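Local structure of sulfoquinovosidase (5AEE) at residues T150-V155 and A404-Y409. The protein hydrolyses sulfoquinovosyl diacylglycerides and simple sulfoquinovosides to release sulfoquinovose, which feeds sulfoglycolysis. The protein carries 1 engineered substitution. Residues are numbered along the deposited sequence; the frame is centred on the assembly and turned at random.
With CA (calcium ion), chain C; NSQ (4-nitrophenyl alpha-D-6-sulfoquinovoside), chain E.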
loop_
_atom_site.group_PDB
_atom_site.type_symbol
_atom_site.label_atom_id
_atom_site.label_comp_id
_atom_site.label_asym_id
_atom_site.label_seq_id
_atom_site.Cartn_x
_atom_site.Cartn_y
_atom_site.Cartn_z
ATOM N N THR A 150 -1.339 3.095 10.840
ATOM C CA THR A 150 -1.799 3.651 9.629
ATOM C C THR A 150 -2.170 5.111 9.827
ATOM O O THR A 150 -2.833 5.481 10.806
ATOM C CB THR A 150 -2.948 2.845 8.964
ATOM O OG1 THR A 150 -3.245 3.431 7.697
ATOM C CG2 THR A 150 -4.181 2.826 9.780
ATOM N N SER A 151 -1.821 5.950 8.883
ATOM C CA SER A 151 -2.226 7.316 8.975
ATOM C C SER A 151 -2.142 7.929 7.599
ATOM O O SER A 151 -1.810 7.245 6.608
ATOM C CB SER A 151 -1.226 8.107 9.914
ATOM O OG SER A 151 0.066 8.251 9.326
ATOM N N GLU A 152 -2.358 9.253 7.529
ATOM C CA GLU A 152 -1.914 9.990 6.326
ATOM C C GLU A 152 -0.441 9.822 6.102
ATOM O O GLU A 152 0.378 9.697 7.007
ATOM C CB GLU A 152 -2.229 11.482 6.344
ATOM C CG GLU A 152 -3.667 11.855 6.612
ATOM C CD GLU A 152 -4.669 11.086 5.743
ATOM O OE1 GLU A 152 -4.591 11.203 4.504
ATOM O OE2 GLU A 152 -5.495 10.312 6.333
ATOM N N GLN A 153 -0.117 9.749 4.849
ATOM C CA GLN A 153 1.230 9.398 4.396
ATOM C C GLN A 153 2.299 10.527 4.546
ATOM O O GLN A 153 3.485 10.259 4.459
ATOM C CB GLN A 153 1.076 8.964 2.976
ATOM C CG GLN A 153 2.254 8.307 2.373
ATOM C CD GLN A 153 2.818 9.109 1.257
ATOM O OE1 GLN A 153 2.528 10.315 1.064
ATOM N NE2 GLN A 153 3.694 8.473 0.537
ATOM N N GLY A 154 1.873 11.767 4.791
ATOM C CA GLY A 154 2.805 12.874 4.818
ATOM C C GLY A 154 2.813 13.670 3.535
ATOM O O GLY A 154 2.732 13.124 2.446
ATOM N N VAL A 155 3.007 14.972 3.684
ATOM C CA VAL A 155 3.249 15.879 2.578
ATOM C C VAL A 155 4.690 16.347 2.647
ATOM O O VAL A 155 4.988 17.226 3.442
ATOM C CB VAL A 155 2.311 17.100 2.635
ATOM C CG1 VAL A 155 2.698 18.111 1.583
ATOM C CG2 VAL A 155 0.855 16.649 2.491
ATOM N N ALA A 404 -11.655 3.121 -3.910
ATOM C CA ALA A 404 -12.120 2.872 -2.549
ATOM C C ALA A 404 -11.077 3.405 -1.581
ATOM O O ALA A 404 -10.055 2.723 -1.284
ATOM C CB ALA A 404 -12.308 1.429 -2.311
ATOM N N ASP A 405 -11.368 4.600 -1.058
ATOM C CA ASP A 405 -10.349 5.454 -0.467
ATOM C C ASP A 405 -10.477 5.387 1.023
ATOM O O ASP A 405 -11.413 4.830 1.532
ATOM C CB ASP A 405 -10.497 6.844 -1.036
ATOM C CG ASP A 405 -9.363 7.784 -0.686
ATOM O OD1 ASP A 405 -8.249 7.364 -0.309
ATOM O OD2 ASP A 405 -9.587 8.984 -0.894
ATOM N N PHE A 406 -9.467 5.896 1.709
ATOM C CA PHE A 406 -9.430 6.086 3.132
ATOM C C PHE A 406 -9.472 4.745 3.816
ATOM O O PHE A 406 -9.193 3.743 3.160
ATOM C CB PHE A 406 -10.476 7.093 3.694
ATOM C CG PHE A 406 -10.209 8.492 3.321
ATOM C CD1 PHE A 406 -10.687 9.000 2.147
ATOM C CD2 PHE A 406 -9.467 9.316 4.182
ATOM C CE1 PHE A 406 -10.378 10.315 1.789
ATOM C CE2 PHE A 406 -9.220 10.636 3.866
ATOM C CZ PHE A 406 -9.621 11.111 2.640
ATOM N N GLY A 407 -9.765 4.698 5.120
ATOM C CA GLY A 407 -9.527 3.478 5.912
ATOM C C GLY A 407 -8.455 3.745 6.985
ATOM O O GLY A 407 -8.281 2.910 7.885
ATOM N N GLU A 408 -7.732 4.859 6.862
ATOM C CA GLU A 408 -6.598 5.206 7.817
ATOM C C GLU A 408 -6.930 6.204 8.924
ATOM O O GLU A 408 -6.029 6.621 9.718
ATOM C CB GLU A 408 -5.402 5.753 7.018
ATOM C CG GLU A 408 -5.470 7.212 6.553
ATOM C CD GLU A 408 -6.381 7.454 5.365
ATOM O OE1 GLU A 408 -7.010 6.504 4.864
ATOM O OE2 GLU A 408 -6.436 8.604 4.918
ATOM N N TYR A 409 -8.187 6.591 9.024
ATOM C CA TYR A 409 -8.552 7.783 9.784
ATOM C C TYR A 409 -9.315 7.508 11.025
ATOM O O TYR A 409 -9.829 8.466 11.605
ATOM C CB TYR A 409 -9.489 8.642 8.946
ATOM C CG TYR A 409 -9.178 10.109 8.678
ATOM C CD1 TYR A 409 -8.410 10.459 7.577
ATOM C CD2 TYR A 409 -9.795 11.144 9.412
ATOM C CE1 TYR A 409 -8.191 11.808 7.231
ATOM C CE2 TYR A 409 -9.597 12.499 9.076
ATOM C CZ TYR A 409 -8.769 12.825 7.974
ATOM O OH TYR A 409 -8.524 14.156 7.540
HETATM CA CA CA C . 2.409 12.406 0.254
HETATM O O12 NSQ E . -10.869 13.560 -0.005
HETATM S S10 NSQ E . -11.255 13.924 -1.389
HETATM O O13 NSQ E . -12.698 13.944 -1.715
HETATM O O11 NSQ E . -10.563 15.168 -1.723
HETATM C C6 NSQ E . -10.664 12.718 -2.466
HETATM C C5 NSQ E . -9.156 12.510 -2.480
HETATM O O5 NSQ E . -8.892 11.763 -1.249
HETATM C C1 NSQ E . -7.614 11.225 -1.089
HETATM C C2 NSQ E . -7.181 10.412 -2.328
HETATM O O2 NSQ E . -5.905 9.908 -2.041
HETATM C C3 NSQ E . -7.266 11.296 -3.552
HETATM O O3 NSQ E . -6.859 10.631 -4.729
HETATM C C4 NSQ E . -8.675 11.801 -3.757
HETATM O O4 NSQ E . -8.680 12.716 -4.894
HETATM O O1 NSQ E . -6.779 12.364 -0.892
HETATM C C25 NSQ E . -6.840 12.957 0.307
HETATM C C26 NSQ E . -6.503 12.224 1.457
HETATM C C27 NSQ E . -6.638 12.831 2.670
HETATM C C28 NSQ E . -7.026 14.164 2.743
HETATM N N32 NSQ E . -7.200 14.731 4.021
HETATM O O33 NSQ E . -7.904 15.777 4.127
HETATM O O34 NSQ E . -6.820 14.090 5.062
HETATM C C29 NSQ E . -7.372 14.852 1.583
HETATM C C30 NSQ E . -7.272 14.245 0.345
HETATM O O HOH W 1 1.831 14.418 -0.851
HETATM O O HOH W 2 0.291 12.457 1.287
#
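E152 and E408 meet carboxylate to carboxylate, OE2 of E152 lying a very short 2.4 Å from OE2 of E408 with the two planes turned 48° apart. R455 bridges the two segments, with salt bridges to OE1 of E152, to OE2 of E408 and to OD1 of D405, the catalytic nucleophile, which explains how two acids can lie side by side. CG of E408 lies between its backbone N and carbonyl carbon (chi1 79°), and a bend at chi2 (-76°) turns the carboxylate to E152. CG of E408 is 3.6 Å from C of S151. OG1 of T150, hydrogen-bonded to the carbonyl O of F181, comes 3.2 Å from CB of E408, the two side chains crossing at about a right angle. CD1 of Y409 is 3.2 Å from OE2 of E152, which approaches the ring obliquely. In the bound 4-nitrophenyl alpha-D-6-sulfoquinovoside, C27 of the nitrophenyl ring is 3.2 Å from OE1 of E152, while Y409 OH donates to nitro oxygen O34 at 3.0 Å. Replacing E152 with an alanine would probably open a gap beside the aglycone and leave R455 without one of its acidic partners. E408 is assigned to the active site by similarity. The contact thus joins the loop following strand 145-148, in the N-terminal beta domain, to the loop that leaves barrel strand 401-404 and leads on to helix 422-443.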